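Local coordinates for Cap5O (Staphylococcus aureus, PDB 3OJO), which probably oxidises UDP-N-acetyl-mannosamine with NAD as cofactor, as a dehydrogenase of capsular polysaccharide biosynthesis, at residues M298-I310 against P336-I350. Residues are numbered along the deposited sequence; the frame is centred on the assembly and turned at random.
Sequences MPAYVVDTTKQII and PAFDIYELLNQEPDI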
loop_
_atom_site.group_PDB
_atom_site.type_symbol
_atom_site.label_atom_id
_atom_site.label_comp_id
_atom_site.label_asym_id
_atom_site.label_seq_id
_atom_site.Cartn_x
_atom_site.Cartn_y
_atom_site.Cartn_z
ATOM N N MET B 298 -3.030 -6.021 -16.902
ATOM C CA MET B 298 -4.481 -6.110 -16.720
ATOM C C MET B 298 -5.280 -6.020 -18.010
ATOM O O MET B 298 -6.121 -6.902 -18.216
ATOM C CB MET B 298 -5.019 -5.220 -15.607
ATOM C CG MET B 298 -4.490 -5.577 -14.247
ATOM S SD MET B 298 -4.683 -7.311 -13.765
ATOM C CE MET B 298 -6.463 -7.384 -13.524
ATOM N N PRO B 299 -4.969 -5.098 -18.965
ATOM C CA PRO B 299 -5.680 -5.138 -20.257
ATOM C C PRO B 299 -5.673 -6.526 -20.922
ATOM O O PRO B 299 -6.740 -7.007 -21.300
ATOM C CB PRO B 299 -4.950 -4.067 -21.086
ATOM C CG PRO B 299 -4.497 -3.084 -20.061
ATOM C CD PRO B 299 -4.032 -3.948 -18.924
ATOM N N ALA B 300 -4.508 -7.201 -20.979
ATOM C CA ALA B 300 -4.381 -8.552 -21.561
ATOM C C ALA B 300 -5.159 -9.611 -20.742
ATOM O O ALA B 300 -5.743 -10.527 -21.334
ATOM C CB ALA B 300 -2.913 -8.941 -21.682
ATOM N N TYR B 301 -5.183 -9.463 -19.400
ATOM C CA TYR B 301 -5.923 -10.341 -18.490
ATOM C C TYR B 301 -7.435 -10.235 -18.761
ATOM O O TYR B 301 -8.130 -11.252 -18.774
ATOM C CB TYR B 301 -5.580 -10.021 -17.008
ATOM C CG TYR B 301 -6.350 -10.855 -16.009
ATOM C CD1 TYR B 301 -5.939 -12.141 -15.684
ATOM C CD2 TYR B 301 -7.528 -10.379 -15.434
ATOM C CE1 TYR B 301 -6.675 -12.931 -14.808
ATOM C CE2 TYR B 301 -8.263 -11.154 -14.545
ATOM C CZ TYR B 301 -7.833 -12.429 -14.236
ATOM O OH TYR B 301 -8.574 -13.185 -13.366
ATOM N N VAL B 302 -7.937 -9.002 -18.972
ATOM C CA VAL B 302 -9.342 -8.702 -19.287
ATOM C C VAL B 302 -9.678 -9.293 -20.675
ATOM O O VAL B 302 -10.708 -9.956 -20.820
ATOM C CB VAL B 302 -9.629 -7.173 -19.182
ATOM C CG1 VAL B 302 -10.984 -6.788 -19.773
ATOM C CG2 VAL B 302 -9.526 -6.705 -17.735
ATOM N N VAL B 303 -8.783 -9.090 -21.666
ATOM C CA VAL B 303 -8.922 -9.608 -23.029
ATOM C C VAL B 303 -8.994 -11.162 -23.012
ATOM O O VAL B 303 -9.905 -11.728 -23.616
ATOM C CB VAL B 303 -7.830 -9.028 -23.988
ATOM C CG1 VAL B 303 -7.815 -9.748 -25.336
ATOM C CG2 VAL B 303 -8.015 -7.521 -24.194
ATOM N N ASP B 304 -8.084 -11.830 -22.273
ATOM C CA ASP B 304 -8.056 -13.286 -22.141
ATOM C C ASP B 304 -9.342 -13.807 -21.494
ATOM O O ASP B 304 -9.864 -14.842 -21.915
ATOM C CB ASP B 304 -6.801 -13.743 -21.361
ATOM C CG ASP B 304 -6.907 -15.141 -20.759
ATOM O OD1 ASP B 304 -6.885 -16.129 -21.538
ATOM O OD2 ASP B 304 -7.062 -15.245 -19.509
ATOM N N THR B 305 -9.863 -13.080 -20.494
ATOM C CA THR B 305 -11.115 -13.440 -19.813
ATOM C C THR B 305 -12.304 -13.283 -20.784
ATOM O O THR B 305 -13.190 -14.143 -20.811
ATOM C CB THR B 305 -11.265 -12.642 -18.517
ATOM O OG1 THR B 305 -10.088 -12.815 -17.725
ATOM C CG2 THR B 305 -12.478 -13.050 -17.718
ATOM N N THR B 306 -12.287 -12.204 -21.593
ATOM C CA THR B 306 -13.298 -11.889 -22.597
ATOM C C THR B 306 -13.338 -13.000 -23.648
ATOM O O THR B 306 -14.412 -13.547 -23.901
ATOM C CB THR B 306 -13.058 -10.458 -23.153
ATOM O OG1 THR B 306 -13.247 -9.514 -22.092
ATOM C CG2 THR B 306 -13.980 -10.098 -24.327
ATOM N N LYS B 307 -12.162 -13.362 -24.216
ATOM C CA LYS B 307 -11.989 -14.437 -25.209
ATOM C C LYS B 307 -12.637 -15.756 -24.740
ATOM O O LYS B 307 -13.287 -16.429 -25.536
ATOM C CB LYS B 307 -10.502 -14.651 -25.536
ATOM C CG LYS B 307 -9.902 -13.544 -26.408
ATOM C CD LYS B 307 -8.683 -14.009 -27.194
ATOM C CE LYS B 307 -7.368 -13.824 -26.475
ATOM N NZ LYS B 307 -6.238 -14.373 -27.268
ATOM N N GLN B 308 -12.503 -16.080 -23.437
ATOM C CA GLN B 308 -13.078 -17.268 -22.812
ATOM C C GLN B 308 -14.601 -17.190 -22.680
ATOM O O GLN B 308 -15.260 -18.217 -22.804
ATOM C CB GLN B 308 -12.437 -17.519 -21.445
ATOM C CG GLN B 308 -11.038 -18.114 -21.530
ATOM C CD GLN B 308 -10.347 -18.138 -20.189
ATOM O OE1 GLN B 308 -9.292 -17.526 -19.998
ATOM N NE2 GLN B 308 -10.915 -18.849 -19.229
ATOM N N ILE B 309 -15.160 -15.993 -22.400
ATOM C CA ILE B 309 -16.614 -15.790 -22.268
ATOM C C ILE B 309 -17.266 -15.995 -23.642
ATOM O O ILE B 309 -18.262 -16.706 -23.763
ATOM C CB ILE B 309 -16.960 -14.391 -21.662
ATOM C CG1 ILE B 309 -16.438 -14.251 -20.205
ATOM C CG2 ILE B 309 -18.471 -14.100 -21.738
ATOM C CD1 ILE B 309 -16.224 -12.774 -19.707
ATOM N N ILE B 310 -16.667 -15.374 -24.670
ATOM C CA ILE B 310 -17.091 -15.397 -26.060
ATOM C C ILE B 310 -16.938 -16.782 -26.711
ATOM O O ILE B 310 -17.612 -17.062 -27.700
ATOM C CB ILE B 310 -16.427 -14.194 -26.816
ATOM C CG1 ILE B 310 -17.468 -13.214 -27.377
ATOM C CG2 ILE B 310 -15.346 -14.579 -27.835
ATOM C CD1 ILE B 310 -18.237 -12.439 -26.314
ATOM N N PRO B 336 -6.520 2.409 -19.802
ATOM C CA PRO B 336 -6.498 0.936 -19.903
ATOM C C PRO B 336 -7.753 0.394 -20.629
ATOM O O PRO B 336 -7.678 -0.622 -21.308
ATOM C CB PRO B 336 -6.386 0.484 -18.453
ATOM C CG PRO B 336 -7.014 1.598 -17.649
ATOM C CD PRO B 336 -6.753 2.866 -18.413
ATOM N N ALA B 337 -8.890 1.118 -20.529
ATOM C CA ALA B 337 -10.181 0.806 -21.179
ATOM C C ALA B 337 -10.039 0.899 -22.719
ATOM O O ALA B 337 -10.536 0.033 -23.439
ATOM C CB ALA B 337 -11.253 1.769 -20.691
ATOM N N PHE B 338 -9.320 1.928 -23.210
ATOM C CA PHE B 338 -9.061 2.091 -24.634
ATOM C C PHE B 338 -8.091 1.038 -25.084
ATOM O O PHE B 338 -8.250 0.519 -26.185
ATOM C CB PHE B 338 -8.527 3.491 -24.982
ATOM C CG PHE B 338 -8.505 3.685 -26.475
ATOM C CD1 PHE B 338 -9.651 4.073 -27.159
ATOM C CD2 PHE B 338 -7.368 3.383 -27.215
ATOM C CE1 PHE B 338 -9.647 4.212 -28.546
ATOM C CE2 PHE B 338 -7.380 3.479 -28.611
ATOM C CZ PHE B 338 -8.516 3.902 -29.260
ATOM N N ASP B 339 -7.077 0.722 -24.248
ATOM C CA ASP B 339 -6.088 -0.320 -24.537
ATOM C C ASP B 339 -6.732 -1.676 -24.784
ATOM O O ASP B 339 -6.350 -2.369 -25.729
ATOM C CB ASP B 339 -5.046 -0.382 -23.428
ATOM C CG ASP B 339 -4.054 0.761 -23.508
ATOM O OD1 ASP B 339 -3.051 0.734 -22.751
ATOM O OD2 ASP B 339 -4.261 1.671 -24.347
ATOM N N ILE B 340 -7.799 -1.982 -24.013
ATOM C CA ILE B 340 -8.585 -3.215 -24.124
ATOM C C ILE B 340 -9.356 -3.208 -25.437
ATOM O O ILE B 340 -9.290 -4.191 -26.176
ATOM C CB ILE B 340 -9.489 -3.472 -22.869
ATOM C CG1 ILE B 340 -8.617 -3.726 -21.612
ATOM C CG2 ILE B 340 -10.434 -4.655 -23.086
ATOM C CD1 ILE B 340 -9.214 -3.392 -20.293
ATOM N N TYR B 341 -10.063 -2.095 -25.731
ATOM C CA TYR B 341 -10.873 -1.899 -26.944
ATOM C C TYR B 341 -10.050 -2.149 -28.207
ATOM O O TYR B 341 -10.466 -2.903 -29.066
ATOM C CB TYR B 341 -11.498 -0.484 -26.953
ATOM C CG TYR B 341 -12.031 -0.032 -28.299
ATOM C CD1 TYR B 341 -13.259 -0.489 -28.773
ATOM C CD2 TYR B 341 -11.289 0.823 -29.117
ATOM C CE1 TYR B 341 -13.739 -0.104 -30.026
ATOM C CE2 TYR B 341 -11.758 1.212 -30.370
ATOM C CZ TYR B 341 -12.987 0.756 -30.815
ATOM O OH TYR B 341 -13.449 1.151 -32.038
ATOM N N GLU B 342 -8.890 -1.527 -28.279
ATOM C CA GLU B 342 -7.919 -1.605 -29.352
ATOM C C GLU B 342 -7.375 -3.053 -29.517
ATOM O O GLU B 342 -7.172 -3.493 -30.650
ATOM C CB GLU B 342 -6.807 -0.587 -29.029
ATOM C CG GLU B 342 -5.594 -0.547 -29.939
ATOM C CD GLU B 342 -4.439 0.310 -29.440
ATOM O OE1 GLU B 342 -4.527 0.857 -28.312
ATOM O OE2 GLU B 342 -3.443 0.441 -30.192
ATOM N N LEU B 343 -7.134 -3.774 -28.393
ATOM C CA LEU B 343 -6.652 -5.164 -28.362
ATOM C C LEU B 343 -7.754 -6.074 -28.844
ATOM O O LEU B 343 -7.490 -7.015 -29.595
ATOM C CB LEU B 343 -6.234 -5.605 -26.934
ATOM C CG LEU B 343 -4.855 -5.178 -26.431
ATOM C CD1 LEU B 343 -4.740 -5.410 -24.934
ATOM C CD2 LEU B 343 -3.737 -5.878 -27.188
ATOM N N LEU B 344 -8.978 -5.800 -28.401
ATOM C CA LEU B 344 -10.147 -6.558 -28.807
ATOM C C LEU B 344 -10.426 -6.328 -30.305
ATOM O O LEU B 344 -10.769 -7.278 -31.017
ATOM C CB LEU B 344 -11.372 -6.186 -27.950
ATOM C CG LEU B 344 -11.469 -6.748 -26.537
ATOM C CD1 LEU B 344 -12.805 -6.417 -25.942
ATOM C CD2 LEU B 344 -11.248 -8.257 -26.495
ATOM N N ASN B 345 -10.260 -5.071 -30.779
ATOM C CA ASN B 345 -10.446 -4.695 -32.181
ATOM C C ASN B 345 -9.425 -5.428 -33.053
ATOM O O ASN B 345 -9.811 -5.996 -34.076
ATOM C CB ASN B 345 -10.333 -3.178 -32.375
ATOM C CG ASN B 345 -10.895 -2.691 -33.688
ATOM O OD1 ASN B 345 -10.320 -2.900 -34.762
ATOM N ND2 ASN B 345 -12.040 -2.036 -33.628
ATOM N N GLN B 346 -8.140 -5.442 -32.629
ATOM C CA GLN B 346 -7.049 -6.135 -33.310
ATOM C C GLN B 346 -7.331 -7.642 -33.387
ATOM O O GLN B 346 -7.147 -8.251 -34.446
ATOM C CB GLN B 346 -5.724 -5.872 -32.585
ATOM C CG GLN B 346 -4.568 -6.657 -33.166
ATOM C CD GLN B 346 -3.277 -5.890 -33.229
ATOM O OE1 GLN B 346 -2.800 -5.345 -32.230
ATOM N NE2 GLN B 346 -2.674 -5.887 -34.406
ATOM N N GLU B 347 -7.862 -8.214 -32.282
ATOM C CA GLU B 347 -8.185 -9.626 -32.137
ATOM C C GLU B 347 -9.221 -10.143 -33.139
ATOM O O GLU B 347 -10.364 -9.672 -33.150
ATOM C CB GLU B 347 -8.616 -9.946 -30.690
ATOM C CG GLU B 347 -8.370 -11.388 -30.273
ATOM C CD GLU B 347 -6.917 -11.758 -30.029
ATOM O OE1 GLU B 347 -6.356 -12.540 -30.834
ATOM O OE2 GLU B 347 -6.340 -11.269 -29.030
ATOM N N PRO B 348 -8.850 -11.149 -33.969
ATOM C CA PRO B 348 -9.858 -11.762 -34.853
ATOM C C PRO B 348 -10.744 -12.687 -34.009
ATOM O O PRO B 348 -10.377 -13.015 -32.874
ATOM C CB PRO B 348 -9.020 -12.521 -35.885
ATOM C CG PRO B 348 -7.708 -12.785 -35.215
ATOM C CD PRO B 348 -7.547 -11.856 -34.048
ATOM N N ASP B 349 -11.909 -13.094 -34.538
ATOM C CA ASP B 349 -12.890 -13.938 -33.830
ATOM C C ASP B 349 -13.650 -13.122 -32.755
ATOM O O ASP B 349 -14.415 -13.693 -31.976
ATOM C CB ASP B 349 -12.277 -15.246 -33.232
ATOM C CG ASP B 349 -11.212 -15.958 -34.073
ATOM O OD1 ASP B 349 -11.536 -16.396 -35.209
ATOM O OD2 ASP B 349 -10.068 -16.105 -33.580
ATOM N N ILE B 350 -13.430 -11.784 -32.709
ATOM C CA ILE B 350 -14.090 -10.837 -31.805
ATOM C C ILE B 350 -14.442 -9.569 -32.586
ATOM O O ILE B 350 -13.559 -8.935 -33.170
ATOM C CB ILE B 350 -13.288 -10.504 -30.502
ATOM C CG1 ILE B 350 -13.070 -11.749 -29.617
ATOM C CG2 ILE B 350 -14.004 -9.432 -29.690
ATOM C CD1 ILE B 350 -11.869 -11.687 -28.770
#
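P299 fits as a knob into a hole formed by P336, D339, I340 and L343, where the end of helix 286-312, leading into the C-terminal Rossmann-like parallel sheet, packs on helix 336-346 of the probable UDP-binding domain. The contact is a worked example of helices that meet closely at one end and diverge: the axes of the two segments approach to 9.1 Å and cross at -47°. At the tight end I340 fills the space beside P299: with CG1 anti to the carbonyl carbon (chi1 -65°), its ethyl arm runs over the proline, CG1 lying 3.5 Å from P299 CA, and ends against V302. V303 divides its methyls, CG2 meeting L343 CB at 3.8 Å and CG1 meeting L344 CD2 at 3.9 Å. L344 also touches T306 CG2 and packs on V318 and V320 of strand 317-321. T306 OG1 donates a hydrogen bond to V302 O from above the carbonyl plane, and T306 N bonds the same oxygen. Where helix 336-346 ends, the backbones stand farther apart and the contact meets solvent: exposed K307 and partly exposed E347 cross, joined by a long salt bridge (NZ to OE2, 3.6 Å), while K307 CG rests 3.6 Å from I350 CD1.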